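Local coordinates for protein FAD-binding oxidoreductase (Gulosibacter chungangensis, PDB 7PBG) that oxidises 4-alkylphenols such as 4-ethylphenol, dehydrogenating the side chain to yield 4-vinylphenol, with FAD bound covalently as its cofactor, at residues 128-133 with 156-161; 147-152 with 168-173; 503-508 with 521-526. One frame throughout, in Å; residues are numbered along the deposited sequence.

Contact 1 (128-133 with 156-161); sequences PGVDYK and GSVMGN. With FAD (flavin-adenine dinucleotide), chain C.
The phenol ring of Y132 is approached obliquely by V158, N161 and the carbonyl of G156. V158 CG2 lies 3.8 Å from Y132 CD1 and G156 O 3.3 Å from Y132 CD2, whereas the hydroxyl end crosses N161 at nearly a right angle, with ring and amide planes 70° apart. Packing is tight here: Y132 OH is 3.1 Å from N161 CB. The same OH is hydrogen-bonded to a water that in turn donates to V158 O, and N161 OD1 is held by H175. With chi1 179°, N161 extends its amide away from its own backbone N, and ND2 then reaches two acceptors of the cofactor, FAD O2 at 3.0 Å and FAD O4' at 3.1 Å. Replacing Y132 by an alanine would probably open a gap beside V158 CG2 and N161 CB and leave that water without its tyrosine partner.

The backbones meet in a single antiparallel bridge around the non-hydrogen-bonded pair D131 and S157, framed by V158 N to V130 O (3.0 Å) and Y132 N to G156 O. A second water links V130 O to M159 N. S157 OG donates to P128 O at 2.8 Å while accepting from G160 N, so one hydroxyl both caps the helix and ties its start to P128. M159 runs alongside the P128 ring, and its SD also approaches the adenine amino group. G156 and G160 have no side chain, and a CB on either would clash with FAD. S157 N binds a phosphate oxygen, FAD O2P, at 2.8 Å, placing the pyrophosphate at the amino end of helix 158-163: the dinucleotide-binding site of a PCMH-type FAD domain.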
loop_
_atom_site.group_PDB
_atom_site.type_symbol
_atom_site.label_atom_id
_atom_site.label_comp_id
_atom_site.label_asym_id
_atom_site.label_seq_id
_atom_site.Cartn_x
_atom_site.Cartn_y
_atom_site.Cartn_z
ATOM N N PRO A 128 2.863 -19.027 8.904
ATOM C CA PRO A 128 2.162 -19.439 7.698
ATOM C C PRO A 128 0.893 -20.279 7.899
ATOM O O PRO A 128 -0.051 -20.132 7.175
ATOM C CB PRO A 128 3.235 -20.216 6.924
ATOM C CG PRO A 128 4.522 -19.615 7.392
ATOM C CD PRO A 128 4.322 -19.270 8.857
ATOM N N GLY A 129 0.884 -21.193 8.871
ATOM C CA GLY A 129 -0.178 -22.183 8.982
ATOM C C GLY A 129 -1.402 -21.662 9.701
ATOM O O GLY A 129 -2.393 -22.436 9.822
ATOM N N VAL A 130 -1.381 -20.411 10.169
ATOM C CA VAL A 130 -2.588 -19.854 10.834
ATOM C C VAL A 130 -3.661 -19.578 9.779
ATOM O O VAL A 130 -3.424 -18.781 8.837
ATOM C CB VAL A 130 -2.315 -18.560 11.607
ATOM C CG1 VAL A 130 -3.590 -18.041 12.253
ATOM C CG2 VAL A 130 -1.207 -18.723 12.653
ATOM N N ASP A 131 -4.814 -20.220 9.926
ATOM C CA ASP A 131 -5.965 -20.042 9.023
ATOM C C ASP A 131 -6.926 -19.074 9.690
ATOM O O ASP A 131 -6.719 -18.688 10.847
ATOM C CB ASP A 131 -6.634 -21.346 8.576
ATOM C CG ASP A 131 -7.130 -22.256 9.672
ATOM O OD1 ASP A 131 -7.256 -21.792 10.825
ATOM O OD2 ASP A 131 -7.453 -23.406 9.345
ATOM N N TYR A 132 -7.941 -18.676 8.939
ATOM C CA TYR A 132 -8.884 -17.654 9.441
ATOM C C TYR A 132 -9.575 -18.238 10.656
ATOM O O TYR A 132 -9.819 -17.509 11.625
ATOM C CB TYR A 132 -9.868 -17.278 8.350
ATOM C CG TYR A 132 -9.242 -16.494 7.231
ATOM C CD1 TYR A 132 -8.552 -15.316 7.465
ATOM C CD2 TYR A 132 -9.205 -17.029 5.964
ATOM C CE1 TYR A 132 -8.054 -14.584 6.393
ATOM C CE2 TYR A 132 -8.631 -16.346 4.906
ATOM C CZ TYR A 132 -7.986 -15.148 5.137
ATOM O OH TYR A 132 -7.410 -14.412 4.113
ATOM N N LYS A 133 -9.933 -19.515 10.611
ATOM C CA LYS A 133 -10.621 -20.153 11.776
ATOM C C LYS A 133 -9.758 -19.989 13.034
ATOM O O LYS A 133 -10.260 -19.514 14.068
ATOM C CB LYS A 133 -10.915 -21.628 11.509
ATOM C CG LYS A 133 -11.516 -22.396 12.679
ATOM C CD LYS A 133 -12.009 -23.778 12.245
ATOM C CE LYS A 133 -12.516 -24.631 13.387
ATOM N NZ LYS A 133 -11.395 -25.371 14.011
ATOM N N GLY A 156 -8.530 -20.898 4.676
ATOM C CA GLY A 156 -7.558 -19.990 4.042
ATOM C C GLY A 156 -6.502 -19.547 5.041
ATOM O O GLY A 156 -6.827 -19.341 6.220
ATOM N N SER A 157 -5.242 -19.481 4.632
ATOM C CA SER A 157 -4.107 -18.951 5.435
ATOM C C SER A 157 -4.111 -17.421 5.486
ATOM O O SER A 157 -4.173 -16.737 4.405
ATOM C CB SER A 157 -2.778 -19.459 4.889
ATOM O OG SER A 157 -1.716 -18.699 5.418
ATOM N N VAL A 158 -4.065 -16.825 6.672
ATOM C CA VAL A 158 -4.023 -15.336 6.767
ATOM C C VAL A 158 -2.871 -14.839 5.913
ATOM O O VAL A 158 -3.065 -13.915 5.057
ATOM C CB VAL A 158 -3.940 -14.898 8.234
ATOM C CG1 VAL A 158 -3.873 -13.377 8.386
ATOM C CG2 VAL A 158 -5.062 -15.496 9.037
ATOM N N MET A 159 -1.730 -15.502 6.032
ATOM C CA MET A 159 -0.500 -15.113 5.306
ATOM C C MET A 159 -0.618 -15.464 3.829
ATOM O O MET A 159 -0.301 -14.611 2.916
ATOM C CB MET A 159 0.701 -15.822 5.919
ATOM C CG MET A 159 1.955 -15.462 5.229
ATOM S SD MET A 159 3.374 -16.402 5.809
ATOM C CE MET A 159 3.522 -15.708 7.457
ATOM N N GLY A 160 -0.994 -16.708 3.552
ATOM C CA GLY A 160 -1.006 -17.202 2.164
ATOM C C GLY A 160 -1.968 -16.411 1.299
ATOM O O GLY A 160 -1.648 -16.024 0.171
ATOM N N ASN A 161 -3.154 -16.096 1.827
ATOM C CA ASN A 161 -4.141 -15.322 1.058
ATOM C C ASN A 161 -3.522 -13.954 0.746
ATOM O O ASN A 161 -3.655 -13.461 -0.383
ATOM C CB ASN A 161 -5.429 -15.229 1.871
ATOM C CG ASN A 161 -6.477 -14.435 1.146
ATOM O OD1 ASN A 161 -6.463 -13.186 1.184
ATOM N ND2 ASN A 161 -7.378 -15.147 0.497
HETATM P PA FAD C . -1.562 -20.581 -0.058
HETATM O O1A FAD C . -1.991 -21.627 -1.035
HETATM O O2A FAD C . -0.790 -21.010 1.165
HETATM O O5B FAD C . -0.690 -19.529 -0.829
HETATM C C5B FAD C . -1.071 -19.027 -2.102
HETATM C C4B FAD C . 0.189 -18.639 -2.837
HETATM O O4B FAD C . 0.869 -17.548 -2.151
HETATM C C3B FAD C . 1.265 -19.731 -2.952
HETATM O O3B FAD C . 0.991 -20.619 -4.032
HETATM C C2B FAD C . 2.558 -18.908 -3.070
HETATM O O2B FAD C . 2.713 -18.471 -4.407
HETATM C C1B FAD C . 2.271 -17.755 -2.114
HETATM N N9A FAD C . 2.658 -17.995 -0.748
HETATM C C8A FAD C . 1.834 -18.385 0.260
HETATM N N7A FAD C . 2.464 -18.499 1.392
HETATM C C5A FAD C . 3.781 -18.231 1.103
HETATM C C6A FAD C . 4.919 -18.146 1.910
HETATM N N6A FAD C . 4.915 -18.438 3.217
HETATM N N1A FAD C . 6.083 -17.832 1.297
HETATM C C2A FAD C . 6.068 -17.543 -0.030
HETATM N N3A FAD C . 5.047 -17.557 -0.877
HETATM C C4A FAD C . 3.917 -17.916 -0.234
HETATM N N1 FAD C . -9.839 -15.918 -2.413
HETATM C C2 FAD C . -9.940 -14.713 -1.881
HETATM O O2 FAD C . -8.926 -13.982 -1.739
HETATM N N3 FAD C . -11.109 -14.255 -1.393
HETATM C C4 FAD C . -12.275 -14.957 -1.495
HETATM O O4 FAD C . -13.311 -14.515 -0.961
HETATM C C4X FAD C . -12.229 -16.205 -2.087
HETATM N N5 FAD C . -13.348 -16.868 -2.198
HETATM C C5X FAD C . -13.269 -18.111 -2.779
HETATM C C6 FAD C . -14.453 -18.854 -2.888
HETATM C C7 FAD C . -14.462 -20.135 -3.405
HETATM C C7M FAD C . -15.766 -20.903 -3.484
HETATM C C8 FAD C . -13.238 -20.701 -3.820
HETATM C C8M FAD C . -13.198 -22.087 -4.389
HETATM C C9 FAD C . -12.072 -19.967 -3.751
HETATM C C9A FAD C . -12.046 -18.665 -3.217
HETATM N N10 FAD C . -10.878 -17.920 -3.077
HETATM C C10 FAD C . -10.931 -16.663 -2.492
HETATM C "C1'" FAD C . -9.545 -18.469 -3.437
HETATM C "C2'" FAD C . -8.854 -19.203 -2.277
HETATM O "O2'" FAD C . -9.800 -20.064 -1.556
HETATM C "C3'" FAD C . -8.228 -18.291 -1.201
HETATM O "O3'" FAD C . -7.555 -17.215 -1.807
HETATM C "C4'" FAD C . -7.266 -18.981 -0.225
HETATM O "O4'" FAD C . -7.188 -18.234 0.999
HETATM C "C5'" FAD C . -5.895 -19.131 -0.828
HETATM O "O5'" FAD C . -5.221 -20.298 -0.337
HETATM P P FAD C . -4.263 -20.233 0.938
HETATM O O1P FAD C . -4.121 -21.622 1.485
HETATM O O2P FAD C . -4.821 -19.173 1.833
HETATM O O3P FAD C . -2.862 -19.732 0.352
HETATM O O HOH W 1 -1.252 -17.216 8.314
HETATM O O HOH W 2 -5.651 -12.573 5.069
#

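Contact 2 (147-152 with 168-173); sequences MIDPAE and GYTPYA. With FAD (flavin-adenine dinucleotide), chain C.
D149 OD1 is gripped by T170 twice: T170 OG1 donates to it at 2.5 Å, a very short bond, and T170 N at 2.9 Å. The N-H arrives on the syn side of the carboxylate, 26° out of its plane. D149 is able to present this oxygen because its CG stands anti to the backbone N (chi1 -173°), which carries the carboxylate straight across to the 168-173 loop; the two side chains then run antiparallel past one another. The other oxygen, OD2, is hydrogen-bonded to H175 NE2 and lies 3.0 Å from G168 CA. A side chain at G168 would run into it, so the close approach depends on glycine.

T170 OG1 also accepts from Y172 N at 3.0 Å, an ST turn that stiffens the type I turn from T170 to A173. A water spans I148 O and the same hydroxyl, and another connects P150 O with Y169 N, filling in the polar contacts between the two loops.

At the flavin end, Y169 OH donates to FAD O4 at 2.6 Å, with the oxygen at the ring edge and near the ring plane. E152 crosses the tyrosine obliquely, carboxylate and ring 61° apart, and its CG lies 3.4 Å from FAD O4, to which E152 N adds a weak bond. S383 and R371 hold the E152 carboxylate, while R371 also makes a cation-pi contact with Y169. Donors gathered at O4 would probably draw electron density towards that end of the isoalloxazine. The two loops thus form part of the wall of the FAD pocket, beside the flavin pyrimidine.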
loop_
_atom_site.group_PDB
_atom_site.type_symbol
_atom_site.label_atom_id
_atom_site.label_comp_id
_atom_site.label_asym_id
_atom_site.label_seq_id
_atom_site.Cartn_x
_atom_site.Cartn_y
_atom_site.Cartn_z
ATOM N N MET A 147 -11.468 -7.611 15.257
ATOM C CA MET A 147 -12.095 -8.449 14.234
ATOM C C MET A 147 -11.027 -8.867 13.244
ATOM O O MET A 147 -10.111 -8.068 12.911
ATOM C CB MET A 147 -13.151 -7.642 13.465
ATOM C CG MET A 147 -14.389 -7.380 14.249
ATOM S SD MET A 147 -15.352 -6.158 13.331
ATOM C CE MET A 147 -15.527 -6.990 11.751
ATOM N N ILE A 148 -11.174 -10.057 12.729
ATOM C CA ILE A 148 -10.387 -10.450 11.540
ATOM C C ILE A 148 -11.206 -10.162 10.270
ATOM O O ILE A 148 -12.383 -9.797 10.330
ATOM C CB ILE A 148 -9.943 -11.899 11.613
ATOM C CG1 ILE A 148 -11.115 -12.865 11.455
ATOM C CG2 ILE A 148 -9.192 -12.170 12.911
ATOM C CD1 ILE A 148 -10.688 -14.216 10.936
ATOM N N ASP A 149 -10.558 -10.349 9.132
ATOM C CA ASP A 149 -11.160 -10.126 7.796
ATOM C C ASP A 149 -10.961 -11.410 7.006
ATOM O O ASP A 149 -9.909 -11.601 6.349
ATOM C CB ASP A 149 -10.569 -8.938 7.034
ATOM C CG ASP A 149 -11.334 -8.660 5.760
ATOM O OD1 ASP A 149 -12.184 -7.762 5.781
ATOM O OD2 ASP A 149 -11.068 -9.358 4.770
ATOM N N PRO A 150 -11.876 -12.393 7.145
ATOM C CA PRO A 150 -11.708 -13.650 6.425
ATOM C C PRO A 150 -12.121 -13.548 4.952
ATOM O O PRO A 150 -13.079 -12.893 4.553
ATOM C CB PRO A 150 -12.628 -14.632 7.165
ATOM C CG PRO A 150 -13.730 -13.744 7.765
ATOM C CD PRO A 150 -13.087 -12.389 8.010
ATOM N N ALA A 151 -11.427 -14.319 4.116
ATOM C CA ALA A 151 -11.938 -14.743 2.801
ATOM C C ALA A 151 -13.113 -15.707 3.025
ATOM O O ALA A 151 -13.529 -15.971 4.216
ATOM C CB ALA A 151 -10.793 -15.395 2.040
ATOM N N GLU A 152 -13.667 -16.243 1.942
ATOM C CA GLU A 152 -14.933 -17.009 1.961
ATOM C C GLU A 152 -14.745 -18.336 2.684
ATOM O O GLU A 152 -15.720 -18.790 3.302
ATOM C CB GLU A 152 -15.483 -17.202 0.552
ATOM C CG GLU A 152 -16.186 -15.951 0.076
ATOM C CD GLU A 152 -17.310 -16.066 -0.933
ATOM O OE1 GLU A 152 -17.893 -17.169 -1.112
ATOM O OE2 GLU A 152 -17.652 -15.024 -1.482
ATOM N N GLY A 168 -11.176 -10.120 1.520
ATOM C CA GLY A 168 -12.372 -10.480 2.275
ATOM C C GLY A 168 -13.448 -9.464 2.043
ATOM O O GLY A 168 -13.516 -8.911 0.953
ATOM N N TYR A 169 -14.235 -9.162 3.067
ATOM C CA TYR A 169 -15.534 -8.485 2.848
ATOM C C TYR A 169 -15.795 -7.438 3.918
ATOM O O TYR A 169 -16.920 -6.884 3.873
ATOM C CB TYR A 169 -16.653 -9.527 2.789
ATOM C CG TYR A 169 -16.391 -10.476 1.665
ATOM C CD1 TYR A 169 -16.636 -10.071 0.366
ATOM C CD2 TYR A 169 -15.668 -11.622 1.865
ATOM C CE1 TYR A 169 -16.257 -10.853 -0.713
ATOM C CE2 TYR A 169 -15.249 -12.389 0.802
ATOM C CZ TYR A 169 -15.574 -12.019 -0.490
ATOM O OH TYR A 169 -15.177 -12.760 -1.577
ATOM N N THR A 170 -14.885 -7.249 4.887
ATOM C CA THR A 170 -15.111 -6.181 5.897
ATOM C C THR A 170 -14.542 -4.870 5.368
ATOM O O THR A 170 -13.992 -4.808 4.274
ATOM C CB THR A 170 -14.629 -6.552 7.289
ATOM O OG1 THR A 170 -13.236 -6.253 7.411
ATOM C CG2 THR A 170 -14.911 -7.992 7.658
ATOM N N PRO A 171 -14.564 -3.760 6.137
ATOM C CA PRO A 171 -13.828 -2.573 5.685
ATOM C C PRO A 171 -12.326 -2.877 5.516
ATOM O O PRO A 171 -11.680 -2.191 4.747
ATOM C CB PRO A 171 -14.047 -1.573 6.813
ATOM C CG PRO A 171 -15.380 -1.976 7.370
ATOM C CD PRO A 171 -15.335 -3.499 7.360
ATOM N N TYR A 172 -11.810 -3.881 6.231
ATOM C CA TYR A 172 -10.396 -4.365 6.090
ATOM C C TYR A 172 -10.276 -5.432 4.993
ATOM O O TYR A 172 -9.328 -6.241 5.069
ATOM C CB TYR A 172 -9.847 -4.860 7.441
ATOM C CG TYR A 172 -9.315 -3.778 8.343
ATOM C CD1 TYR A 172 -10.002 -2.583 8.546
ATOM C CD2 TYR A 172 -8.109 -3.927 8.988
ATOM C CE1 TYR A 172 -9.497 -1.598 9.380
ATOM C CE2 TYR A 172 -7.584 -2.943 9.811
ATOM C CZ TYR A 172 -8.304 -1.792 10.041
ATOM O OH TYR A 172 -7.754 -0.857 10.867
ATOM N N ALA A 173 -11.092 -5.384 3.936
ATOM C CA ALA A 173 -11.152 -6.434 2.886
ATOM C C ALA A 173 -9.813 -6.566 2.162
ATOM O O ALA A 173 -9.539 -7.648 1.606
ATOM C CB ALA A 173 -12.288 -6.134 1.930
HETATM P PA FAD C . -1.562 -20.581 -0.058
HETATM O O1A FAD C . -1.991 -21.627 -1.035
HETATM O O2A FAD C . -0.790 -21.010 1.165
HETATM O O5B FAD C . -0.690 -19.529 -0.829
HETATM C C5B FAD C . -1.071 -19.027 -2.102
HETATM C C4B FAD C . 0.189 -18.639 -2.837
HETATM O O4B FAD C . 0.869 -17.548 -2.151
HETATM C C3B FAD C . 1.265 -19.731 -2.952
HETATM O O3B FAD C . 0.991 -20.619 -4.032
HETATM C C2B FAD C . 2.558 -18.908 -3.070
HETATM O O2B FAD C . 2.713 -18.471 -4.407
HETATM C C1B FAD C . 2.271 -17.755 -2.114
HETATM N N9A FAD C . 2.658 -17.995 -0.748
HETATM C C8A FAD C . 1.834 -18.385 0.260
HETATM N N7A FAD C . 2.464 -18.499 1.392
HETATM C C5A FAD C . 3.781 -18.231 1.103
HETATM C C6A FAD C . 4.919 -18.146 1.910
HETATM N N6A FAD C . 4.915 -18.438 3.217
HETATM N N1A FAD C . 6.083 -17.832 1.297
HETATM C C2A FAD C . 6.068 -17.543 -0.030
HETATM N N3A FAD C . 5.047 -17.557 -0.877
HETATM C C4A FAD C . 3.917 -17.916 -0.234
HETATM N N1 FAD C . -9.839 -15.918 -2.413
HETATM C C2 FAD C . -9.940 -14.713 -1.881
HETATM O O2 FAD C . -8.926 -13.982 -1.739
HETATM N N3 FAD C . -11.109 -14.255 -1.393
HETATM C C4 FAD C . -12.275 -14.957 -1.495
HETATM O O4 FAD C . -13.311 -14.515 -0.961
HETATM C C4X FAD C . -12.229 -16.205 -2.087
HETATM N N5 FAD C . -13.348 -16.868 -2.198
HETATM C C5X FAD C . -13.269 -18.111 -2.779
HETATM C C6 FAD C . -14.453 -18.854 -2.888
HETATM C C7 FAD C . -14.462 -20.135 -3.405
HETATM C C7M FAD C . -15.766 -20.903 -3.484
HETATM C C8 FAD C . -13.238 -20.701 -3.820
HETATM C C8M FAD C . -13.198 -22.087 -4.389
HETATM C C9 FAD C . -12.072 -19.967 -3.751
HETATM C C9A FAD C . -12.046 -18.665 -3.217
HETATM N N10 FAD C . -10.878 -17.920 -3.077
HETATM C C10 FAD C . -10.931 -16.663 -2.492
HETATM C "C1'" FAD C . -9.545 -18.469 -3.437
HETATM C "C2'" FAD C . -8.854 -19.203 -2.277
HETATM O "O2'" FAD C . -9.800 -20.064 -1.556
HETATM C "C3'" FAD C . -8.228 -18.291 -1.201
HETATM O "O3'" FAD C . -7.555 -17.215 -1.807
HETATM C "C4'" FAD C . -7.266 -18.981 -0.225
HETATM O "O4'" FAD C . -7.188 -18.234 0.999
HETATM C "C5'" FAD C . -5.895 -19.131 -0.828
HETATM O "O5'" FAD C . -5.221 -20.298 -0.337
HETATM P P FAD C . -4.263 -20.233 0.938
HETATM O O1P FAD C . -4.121 -21.622 1.485
HETATM O O2P FAD C . -4.821 -19.173 1.833
HETATM O O3P FAD C . -2.862 -19.732 0.352
HETATM O O HOH W 3 -12.343 -6.970 9.879
HETATM O O HOH W 4 -14.437 -10.764 5.424
#

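Contact 3 (503-508 with 521-526); sequences RIKDAL and IWPERL
A chi1 of -61° sets D506 CG beside its own backbone N and sends the carboxylate off the helix towards the C-terminal tail, where OD1 meets the amide of E524. In K505, one residue earlier, a bend at the second torsion (chi2 56°) lays CE beside P523 CB.

The D506 bond is the polar link between these two segments. E524 N donates to D506 OD1 at 2.9 Å with an N-H...O angle of 156°, approaching from the syn side and somewhat out of the carboxylate plane. P523 CA also approaches D506 OD1, to 3.5 Å. E524 begins a short 3-10 turn, closed by L526 N donating to P523 O, and the aspartate thereby holds the amide at the start of that turn. The contacts of K505 with I521 and P523 are apolar. K505 CB rests on I521 CG2 at 3.7 Å, the two side chains crossing at a slant, and K505 CE lies 4.1 Å from P523 CB.

The charged ends of K505 and D506 have further partners. K505 NZ forms a salt bridge with D509 and donates to the carbonyls of N224 and L514; D506 OD2 pairs with R527. R503 and A507 of the same helix turn to the second subunit, R503 bridging to its D188 and A507 packing on its A507.

E524 OE1 comes within 4.7 Å of D506 OD2, two like charges without contact. R527 probably offsets their mutual repulsion, so the tail is fastened to helix 492-508 by the hydrogen bond from the E524 amide and the D506-R527 salt bridge.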
loop_
_atom_site.group_PDB
_atom_site.type_symbol
_atom_site.label_atom_id
_atom_site.label_comp_id
_atom_site.label_asym_id
_atom_site.label_seq_id
_atom_site.Cartn_x
_atom_site.Cartn_y
_atom_site.Cartn_z
ATOM N N ARG A 503 14.158 -8.883 -14.220
ATOM C CA ARG A 503 15.402 -8.261 -13.686
ATOM C C ARG A 503 15.459 -8.377 -12.166
ATOM O O ARG A 503 16.519 -8.710 -11.634
ATOM C CB ARG A 503 15.482 -6.792 -14.088
ATOM C CG ARG A 503 15.708 -6.620 -15.573
ATOM C CD ARG A 503 16.571 -5.427 -15.882
ATOM N NE ARG A 503 16.496 -5.168 -17.310
ATOM C CZ ARG A 503 16.184 -4.003 -17.870
ATOM N NH1 ARG A 503 16.139 -3.912 -19.188
ATOM N NH2 ARG A 503 15.926 -2.934 -17.131
ATOM N N ILE A 504 14.344 -8.143 -11.501
ATOM C CA ILE A 504 14.268 -8.288 -10.021
ATOM C C ILE A 504 14.483 -9.766 -9.654
ATOM O O ILE A 504 15.231 -10.051 -8.687
ATOM C CB ILE A 504 12.957 -7.717 -9.454
ATOM C CG1 ILE A 504 12.863 -6.215 -9.706
ATOM C CG2 ILE A 504 12.802 -8.067 -7.976
ATOM C CD1 ILE A 504 11.455 -5.682 -9.611
ATOM N N LYS A 505 13.814 -10.657 -10.387
ATOM C CA LYS A 505 13.906 -12.121 -10.179
ATOM C C LYS A 505 15.379 -12.535 -10.213
ATOM O O LYS A 505 15.797 -13.255 -9.306
ATOM C CB LYS A 505 13.174 -12.862 -11.296
ATOM C CG LYS A 505 13.262 -14.363 -11.273
ATOM C CD LYS A 505 12.795 -14.938 -9.990
ATOM C CE LYS A 505 12.723 -16.436 -10.065
ATOM N NZ LYS A 505 12.417 -17.010 -8.738
ATOM N N ASP A 506 16.117 -12.114 -11.219
ATOM C CA ASP A 506 17.507 -12.591 -11.414
ATOM C C ASP A 506 18.405 -11.909 -10.375
ATOM O O ASP A 506 19.391 -12.533 -9.987
ATOM C CB ASP A 506 17.997 -12.403 -12.835
ATOM C CG ASP A 506 17.204 -13.158 -13.903
ATOM O OD1 ASP A 506 16.724 -14.290 -13.639
ATOM O OD2 ASP A 506 17.107 -12.613 -15.027
ATOM N N ALA A 507 18.017 -10.733 -9.886
ATOM C CA ALA A 507 18.732 -9.987 -8.830
ATOM C C ALA A 507 18.597 -10.747 -7.514
ATOM O O ALA A 507 19.607 -10.961 -6.842
ATOM C CB ALA A 507 18.195 -8.584 -8.704
ATOM N N LEU A 508 17.382 -11.178 -7.200
ATOM C CA LEU A 508 17.080 -11.724 -5.876
ATOM C C LEU A 508 17.207 -13.240 -5.869
ATOM O O LEU A 508 17.253 -13.805 -4.748
ATOM C CB LEU A 508 15.666 -11.288 -5.502
ATOM C CG LEU A 508 15.466 -9.796 -5.247
ATOM C CD1 LEU A 508 14.041 -9.551 -4.793
ATOM C CD2 LEU A 508 16.437 -9.270 -4.214
ATOM N N ILE A 521 6.896 -15.036 -14.452
ATOM C CA ILE A 521 8.269 -14.553 -14.109
ATOM C C ILE A 521 9.232 -15.729 -14.164
ATOM O O ILE A 521 9.285 -16.556 -13.210
ATOM C CB ILE A 521 8.311 -13.810 -12.761
ATOM C CG1 ILE A 521 7.258 -12.720 -12.703
ATOM C CG2 ILE A 521 9.700 -13.282 -12.468
ATOM C CD1 ILE A 521 7.007 -12.200 -11.309
ATOM N N TRP A 522 10.013 -15.786 -15.234
ATOM C CA TRP A 522 10.927 -16.921 -15.480
ATOM C C TRP A 522 12.352 -16.466 -15.207
ATOM O O TRP A 522 12.757 -15.394 -15.633
ATOM C CB TRP A 522 10.774 -17.498 -16.882
ATOM C CG TRP A 522 9.438 -18.096 -17.170
ATOM C CD1 TRP A 522 8.347 -17.482 -17.723
ATOM C CD2 TRP A 522 9.009 -19.422 -16.811
ATOM N NE1 TRP A 522 7.300 -18.360 -17.804
ATOM C CE2 TRP A 522 7.658 -19.549 -17.233
ATOM C CE3 TRP A 522 9.649 -20.529 -16.238
ATOM C CZ2 TRP A 522 6.934 -20.730 -17.067
ATOM C CZ3 TRP A 522 8.924 -21.682 -16.060
ATOM C CH2 TRP A 522 7.587 -21.781 -16.467
ATOM N N PRO A 523 13.132 -17.257 -14.460
ATOM C CA PRO A 523 14.531 -16.950 -14.217
ATOM C C PRO A 523 15.348 -17.153 -15.490
ATOM O O PRO A 523 14.933 -17.900 -16.382
ATOM C CB PRO A 523 14.957 -17.966 -13.155
ATOM C CG PRO A 523 14.074 -19.153 -13.468
ATOM C CD PRO A 523 12.741 -18.556 -13.888
ATOM N N GLU A 524 16.446 -16.405 -15.556
ATOM C CA GLU A 524 17.328 -16.334 -16.744
ATOM C C GLU A 524 17.675 -17.737 -17.258
ATOM O O GLU A 524 17.648 -17.905 -18.493
ATOM C CB GLU A 524 18.625 -15.585 -16.427
ATOM C CG GLU A 524 19.429 -15.311 -17.685
ATOM C CD GLU A 524 20.488 -14.227 -17.586
ATOM O OE1 GLU A 524 21.260 -14.258 -16.622
ATOM O OE2 GLU A 524 20.547 -13.363 -18.495
ATOM N N ARG A 525 17.881 -18.728 -16.376
ATOM C CA ARG A 525 18.351 -20.064 -16.828
ATOM C C ARG A 525 17.240 -20.765 -17.643
ATOM O O ARG A 525 17.577 -21.657 -18.454
ATOM C CB ARG A 525 18.860 -20.899 -15.652
ATOM C CG ARG A 525 17.769 -21.309 -14.675
ATOM C CD ARG A 525 18.328 -22.042 -13.478
ATOM N NE ARG A 525 17.207 -22.397 -12.616
ATOM C CZ ARG A 525 16.347 -23.392 -12.830
ATOM N NH1 ARG A 525 16.507 -24.234 -13.833
ATOM N NH2 ARG A 525 15.320 -23.559 -12.016
ATOM N N LEU A 526 15.967 -20.395 -17.507
ATOM C CA LEU A 526 14.847 -21.018 -18.257
ATOM C C LEU A 526 14.306 -20.126 -19.376
ATOM O O LEU A 526 13.406 -20.589 -20.058
ATOM C CB LEU A 526 13.710 -21.337 -17.301
ATOM C CG LEU A 526 14.098 -22.326 -16.212
ATOM C CD1 LEU A 526 12.888 -22.629 -15.340
ATOM C CD2 LEU A 526 14.672 -23.598 -16.811
#

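In the fold
Contacts 1 and 2 belong to the FAD-binding domain, and their centres lie 13 Å apart. Their segments alternate along the chain: 128-133, 147-152, 156-161, 168-173, with helix 132-142 leading from the first to the second and helix 158-163 from the third to the fourth. They touch through Y132, which packs against I148, D149, P150 and A151, and so make up adjoining parts of the FAD pocket. Contact 3 comes last in the chain, its centre about 28 Å from that of contact 1 and 34 Å from that of contact 2, across the chain's centre from contact 2; it secures the C-terminal tail to helix 492-508 near the subunit interface.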